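Local atomic coordinates of nitrite oxidoreductase subunit A (Kuenenia stuttgartiensis, PDB entry 7B04), a protein that belongs to the molybdopterin oxidoreductase family and holds a molybdenum atom, its pterin guanylate ligand and an iron/sulfur cluster. Residues A568-Y582 against L1073-F1085. Numbering follows the deposited sequence.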
loop_
_atom_site.group_PDB
_atom_site.type_symbol
_atom_site.label_atom_id
_atom_site.label_comp_id
_atom_site.label_asym_id
_atom_site.label_seq_id
_atom_site.Cartn_x
_atom_site.Cartn_y
_atom_site.Cartn_z
ATOM N N ALA B 568 -2.189 -24.103 -4.059
ATOM C CA ALA B 568 -3.324 -24.975 -4.314
ATOM C C ALA B 568 -3.055 -26.390 -3.833
ATOM O O ALA B 568 -3.991 -27.193 -3.755
ATOM C CB ALA B 568 -3.669 -24.984 -5.805
ATOM N N GLY B 569 -1.800 -26.704 -3.508
ATOM C CA GLY B 569 -1.427 -27.963 -2.906
ATOM C C GLY B 569 -1.794 -28.093 -1.447
ATOM O O GLY B 569 -1.479 -29.117 -0.834
ATOM N N ASN B 570 -2.434 -27.072 -0.866
ATOM C CA ASN B 570 -2.990 -27.220 0.473
ATOM C C ASN B 570 -4.084 -28.272 0.490
ATOM O O ASN B 570 -4.250 -28.986 1.486
ATOM C CB ASN B 570 -3.527 -25.880 0.974
ATOM C CG ASN B 570 -2.443 -25.001 1.557
ATOM O OD1 ASN B 570 -1.598 -25.466 2.322
ATOM N ND2 ASN B 570 -2.461 -23.722 1.201
ATOM N N PHE B 571 -4.835 -28.392 -0.607
ATOM C CA PHE B 571 -5.771 -29.499 -0.789
ATOM C C PHE B 571 -4.966 -30.691 -1.306
ATOM O O PHE B 571 -5.099 -31.149 -2.444
ATOM C CB PHE B 571 -6.902 -29.103 -1.727
ATOM C CG PHE B 571 -7.680 -27.899 -1.266
ATOM C CD1 PHE B 571 -8.768 -28.041 -0.419
ATOM C CD2 PHE B 571 -7.322 -26.626 -1.678
ATOM C CE1 PHE B 571 -9.484 -26.935 0.008
ATOM C CE2 PHE B 571 -8.035 -25.518 -1.257
ATOM C CZ PHE B 571 -9.116 -25.673 -0.410
ATOM N N GLN B 572 -4.102 -31.188 -0.424
ATOM C CA GLN B 572 -3.063 -32.139 -0.787
ATOM C C GLN B 572 -3.636 -33.545 -0.886
ATOM O O GLN B 572 -4.304 -34.021 0.037
ATOM C CB GLN B 572 -1.944 -32.087 0.253
ATOM C CG GLN B 572 -0.728 -32.947 -0.036
ATOM C CD GLN B 572 0.013 -32.515 -1.283
ATOM O OE1 GLN B 572 0.138 -33.277 -2.237
ATOM N NE2 GLN B 572 0.501 -31.281 -1.286
ATOM N N ALA B 573 -3.380 -34.202 -2.013
ATOM C CA ALA B 573 -3.888 -35.543 -2.265
ATOM C C ALA B 573 -2.922 -36.602 -1.748
ATOM O O ALA B 573 -1.701 -36.446 -1.840
ATOM C CB ALA B 573 -4.129 -35.751 -3.761
ATOM N N SER B 574 -3.481 -37.683 -1.210
ATOM C CA SER B 574 -2.700 -38.821 -0.743
ATOM C C SER B 574 -3.633 -40.025 -0.649
ATOM O O SER B 574 -4.843 -39.915 -0.867
ATOM C CB SER B 574 -2.003 -38.525 0.589
ATOM O OG SER B 574 -2.926 -38.413 1.655
ATOM N N LYS B 575 -3.056 -41.183 -0.316
ATOM C CA LYS B 575 -3.845 -42.409 -0.223
ATOM C C LYS B 575 -4.831 -42.354 0.939
ATOM O O LYS B 575 -6.026 -42.623 0.764
ATOM C CB LYS B 575 -2.918 -43.617 -0.091
ATOM C CG LYS B 575 -1.770 -43.619 -1.086
ATOM N N TRP B 576 -4.352 -42.006 2.137
ATOM C CA TRP B 576 -5.253 -41.945 3.281
ATOM C C TRP B 576 -6.228 -40.783 3.151
ATOM O O TRP B 576 -7.333 -40.837 3.704
ATOM C CB TRP B 576 -4.458 -41.836 4.587
ATOM C CG TRP B 576 -3.795 -40.508 4.793
ATOM C CD1 TRP B 576 -2.525 -40.163 4.437
ATOM C CD2 TRP B 576 -4.368 -39.347 5.412
ATOM N NE1 TRP B 576 -2.270 -38.860 4.791
ATOM C CE2 TRP B 576 -3.385 -38.336 5.390
ATOM C CE3 TRP B 576 -5.614 -39.064 5.978
ATOM C CZ2 TRP B 576 -3.611 -37.064 5.914
ATOM C CZ3 TRP B 576 -5.837 -37.800 6.496
ATOM C CH2 TRP B 576 -4.840 -36.816 6.460
ATOM N N SER B 577 -5.843 -39.732 2.427
ATOM C CA SER B 577 -6.654 -38.523 2.328
ATOM C C SER B 577 -7.668 -38.609 1.189
ATOM O O SER B 577 -8.878 -38.566 1.425
ATOM C CB SER B 577 -5.747 -37.300 2.143
ATOM O OG SER B 577 -5.199 -37.270 0.833
ATOM N N GLY B 578 -7.198 -38.749 -0.047
ATOM C CA GLY B 578 -8.095 -38.753 -1.178
ATOM C C GLY B 578 -7.599 -37.929 -2.348
ATOM O O GLY B 578 -6.403 -37.653 -2.489
ATOM N N PRO B 579 -8.525 -37.522 -3.221
ATOM C CA PRO B 579 -8.124 -36.792 -4.434
ATOM C C PRO B 579 -7.692 -35.360 -4.175
ATOM O O PRO B 579 -6.957 -34.800 -4.999
ATOM C CB PRO B 579 -9.389 -36.835 -5.295
ATOM C CG PRO B 579 -10.499 -36.882 -4.300
ATOM C CD PRO B 579 -9.987 -37.691 -3.133
ATOM N N GLY B 580 -8.121 -34.753 -3.074
ATOM C CA GLY B 580 -7.713 -33.387 -2.785
ATOM C C GLY B 580 -8.235 -32.407 -3.813
ATOM O O GLY B 580 -9.425 -32.387 -4.147
ATOM N N PHE B 581 -7.322 -31.578 -4.324
ATOM C CA PHE B 581 -7.693 -30.545 -5.283
ATOM C C PHE B 581 -8.230 -31.142 -6.578
ATOM O O PHE B 581 -9.034 -30.504 -7.267
ATOM C CB PHE B 581 -6.486 -29.648 -5.553
ATOM C CG PHE B 581 -6.783 -28.463 -6.422
ATOM C CD1 PHE B 581 -7.496 -27.385 -5.927
ATOM C CD2 PHE B 581 -6.329 -28.418 -7.727
ATOM C CE1 PHE B 581 -7.762 -26.289 -6.724
ATOM C CE2 PHE B 581 -6.592 -27.325 -8.528
ATOM C CZ PHE B 581 -7.309 -26.260 -8.026
ATOM N N TYR B 582 -7.804 -32.362 -6.923
ATOM C CA TYR B 582 -8.287 -32.999 -8.144
ATOM C C TYR B 582 -9.786 -33.262 -8.090
ATOM O O TYR B 582 -10.434 -33.364 -9.138
ATOM C CB TYR B 582 -7.539 -34.311 -8.395
ATOM C CG TYR B 582 -6.074 -34.144 -8.725
ATOM C CD1 TYR B 582 -5.672 -33.591 -9.935
ATOM C CD2 TYR B 582 -5.092 -34.554 -7.835
ATOM C CE1 TYR B 582 -4.330 -33.442 -10.243
ATOM C CE2 TYR B 582 -3.750 -34.412 -8.135
ATOM C CZ TYR B 582 -3.375 -33.854 -9.338
ATOM O OH TYR B 582 -2.039 -33.711 -9.633
ATOM N N LEU B 1073 13.159 -33.700 -15.281
ATOM C CA LEU B 1073 13.351 -33.134 -13.940
ATOM C C LEU B 1073 12.470 -33.872 -12.935
ATOM O O LEU B 1073 11.299 -33.540 -12.746
ATOM C CB LEU B 1073 13.080 -31.635 -13.919
ATOM C CG LEU B 1073 13.428 -31.047 -12.548
ATOM C CD1 LEU B 1073 14.898 -31.286 -12.218
ATOM C CD2 LEU B 1073 13.088 -29.569 -12.462
ATOM N N PHE B 1074 13.038 -34.897 -12.301
ATOM C CA PHE B 1074 12.342 -35.668 -11.274
ATOM C C PHE B 1074 12.026 -34.835 -10.032
ATOM O O PHE B 1074 12.827 -34.792 -9.093
ATOM C CB PHE B 1074 13.191 -36.878 -10.877
ATOM C CG PHE B 1074 12.584 -37.719 -9.791
ATOM C CD1 PHE B 1074 11.489 -38.523 -10.051
ATOM C CD2 PHE B 1074 13.117 -37.714 -8.512
ATOM C CE1 PHE B 1074 10.931 -39.300 -9.053
ATOM C CE2 PHE B 1074 12.563 -38.485 -7.511
ATOM C CZ PHE B 1074 11.470 -39.280 -7.781
ATOM N N HIS B 1075 10.898 -34.133 -10.032
ATOM C CA HIS B 1075 10.416 -33.397 -8.865
ATOM C C HIS B 1075 9.036 -33.910 -8.442
ATOM O O HIS B 1075 8.452 -34.796 -9.073
ATOM C CB HIS B 1075 10.399 -31.888 -9.122
ATOM C CG HIS B 1075 9.594 -31.488 -10.313
ATOM N ND1 HIS B 1075 10.031 -31.685 -11.604
ATOM C CD2 HIS B 1075 8.382 -30.893 -10.411
ATOM C CE1 HIS B 1075 9.122 -31.232 -12.446
ATOM N NE2 HIS B 1075 8.110 -30.747 -11.749
ATOM N N LYS B 1076 8.521 -33.334 -7.355
ATOM C CA LYS B 1076 7.250 -33.734 -6.762
ATOM C C LYS B 1076 6.079 -32.945 -7.336
ATOM O O LYS B 1076 6.169 -31.729 -7.536
ATOM C CB LYS B 1076 7.287 -33.539 -5.244
ATOM C CG LYS B 1076 5.949 -33.779 -4.553
ATOM C CD LYS B 1076 5.959 -33.291 -3.111
ATOM C CE LYS B 1076 4.639 -33.589 -2.414
ATOM N NZ LYS B 1076 3.492 -32.860 -3.026
ATOM N N ALA B 1077 4.980 -33.649 -7.601
ATOM C CA ALA B 1077 3.760 -32.998 -8.058
ATOM C C ALA B 1077 3.186 -32.119 -6.953
ATOM O O ALA B 1077 3.213 -32.479 -5.772
ATOM C CB ALA B 1077 2.731 -34.040 -8.498
ATOM N N LYS B 1078 2.656 -30.957 -7.343
ATOM C CA LYS B 1078 2.243 -29.965 -6.353
ATOM C C LYS B 1078 0.994 -30.389 -5.582
ATOM O O LYS B 1078 0.841 -30.017 -4.414
ATOM C CB LYS B 1078 2.041 -28.600 -7.018
ATOM C CG LYS B 1078 0.880 -28.494 -7.994
ATOM C CD LYS B 1078 0.806 -27.083 -8.569
ATOM C CE LYS B 1078 -0.432 -26.874 -9.425
ATOM N NZ LYS B 1078 -0.377 -27.647 -10.695
ATOM N N ILE B 1079 0.099 -31.161 -6.199
ATOM C CA ILE B 1079 -1.218 -31.400 -5.617
ATOM C C ILE B 1079 -1.268 -32.739 -4.885
ATOM O O ILE B 1079 -2.014 -32.896 -3.910
ATOM C CB ILE B 1079 -2.308 -31.336 -6.703
ATOM C CG1 ILE B 1079 -2.321 -29.961 -7.369
ATOM C CG2 ILE B 1079 -3.675 -31.635 -6.117
ATOM C CD1 ILE B 1079 -2.695 -28.835 -6.431
ATOM N N GLY B 1080 -0.464 -33.700 -5.323
ATOM C CA GLY B 1080 -0.488 -35.039 -4.765
ATOM C C GLY B 1080 0.854 -35.447 -4.189
ATOM O O GLY B 1080 1.906 -34.987 -4.637
ATOM N N MET B 1081 0.808 -36.314 -3.177
ATOM C CA MET B 1081 2.025 -36.898 -2.625
ATOM C C MET B 1081 2.572 -37.922 -3.609
ATOM O O MET B 1081 2.532 -39.131 -3.354
ATOM C CB MET B 1081 1.759 -37.545 -1.264
ATOM C CG MET B 1081 1.486 -36.558 -0.140
ATOM S SD MET B 1081 2.893 -35.481 0.201
ATOM C CE MET B 1081 4.043 -36.634 0.946
ATOM N N LYS B 1082 3.072 -37.437 -4.742
ATOM C CA LYS B 1082 3.547 -38.288 -5.820
ATOM C C LYS B 1082 4.651 -37.556 -6.566
ATOM O O LYS B 1082 4.898 -36.367 -6.348
ATOM C CB LYS B 1082 2.409 -38.667 -6.772
ATOM C CG LYS B 1082 1.781 -37.471 -7.465
ATOM C CD LYS B 1082 0.581 -37.870 -8.306
ATOM C CE LYS B 1082 -0.048 -36.653 -8.966
ATOM N NZ LYS B 1082 -1.246 -37.012 -9.773
ATOM N N PHE B 1083 5.318 -38.286 -7.451
ATOM C CA PHE B 1083 6.406 -37.749 -8.248
ATOM C C PHE B 1083 6.010 -37.691 -9.714
ATOM O O PHE B 1083 5.156 -38.451 -10.180
ATOM C CB PHE B 1083 7.673 -38.591 -8.105
ATOM C CG PHE B 1083 8.260 -38.565 -6.732
ATOM C CD1 PHE B 1083 8.986 -37.470 -6.295
ATOM C CD2 PHE B 1083 8.081 -39.634 -5.871
ATOM C CE1 PHE B 1083 9.526 -37.444 -5.026
ATOM C CE2 PHE B 1083 8.619 -39.614 -4.601
ATOM C CZ PHE B 1083 9.338 -38.516 -4.178
ATOM N N ILE B 1084 6.644 -36.770 -10.439
ATOM C CA ILE B 1084 6.437 -36.614 -11.871
ATOM C C ILE B 1084 7.773 -36.270 -12.515
ATOM O O ILE B 1084 8.752 -35.932 -11.843
ATOM C CB ILE B 1084 5.407 -35.516 -12.202
ATOM C CG1 ILE B 1084 5.899 -34.192 -11.649
ATOM C CG2 ILE B 1084 4.025 -35.841 -11.660
ATOM C CD1 ILE B 1084 5.146 -33.045 -12.181
ATOM N N PHE B 1085 7.788 -36.352 -13.846
ATOM C CA PHE B 1085 8.927 -35.980 -14.672
ATOM C C PHE B 1085 8.476 -34.872 -15.613
ATOM O O PHE B 1085 7.406 -34.967 -16.229
ATOM C CB PHE B 1085 9.462 -37.177 -15.497
ATOM C CG PHE B 1085 10.337 -38.140 -14.716
ATOM C CD1 PHE B 1085 11.593 -37.771 -14.256
ATOM C CD2 PHE B 1085 9.895 -39.429 -14.458
ATOM C CE1 PHE B 1085 12.381 -38.674 -13.541
ATOM C CE2 PHE B 1085 10.678 -40.326 -13.741
ATOM C CZ PHE B 1085 11.918 -39.947 -13.283
#
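A single beta bridge between A573 and G1080 joins the end of a short antiparallel hairpin, strands 1075-1076 and 1083-1084, to the loop that follows strand 558-561 in the molybdopterin oxidoreductase family region. Its two bonds run in the parallel-bridge pattern, A573 using both its backbone groups. A573 N gives a nearly straight bond to I1079 O (2.7 Å, 174° at the hydrogen), in the carbonyl plane, and M1081 N, tilted from the A573 carbonyl plane, bonds to A573 O at 2.8 Å. I1079 is the main apolar piece of the hairpin turn. With CG1 anti to the carbonyl carbon (chi1 -60°), its two ends part: CG2 sits over one face of the Y582 ring, 3.4 Å from Y582 CE2, and also touches F581 CB, while CD1 reaches A568, its CB included. Y237 packs edge-to-face with the F581 ring beyond.

On another flank the Q572 side chain, bent at chi2 (64°), brings its amide to the turn. Both its bonds there are weak: Q572 NE2 to K1078 O, and K1076 NZ to Q572 OE1. K1076 NZ is held more firmly within its own hairpin, giving bonds to A1077 O (2.8 Å), nearly along the C=O axis, and to G1080 O (3.1 Å), where it stands above the carbonyl plane. K1076 therefore ties the turn together while facing the amide.

Subunit B closes one side: Y407 of that chain packs on M1081 and hydrogen-bonds through its OH to W576 NE1, so both segments meet the same tyrosine. K1078 NZ turns elsewhere, to A1089 O. Beside I1079, K1082 NZ makes a weak bond to Y582 OH, 3.4 Å long.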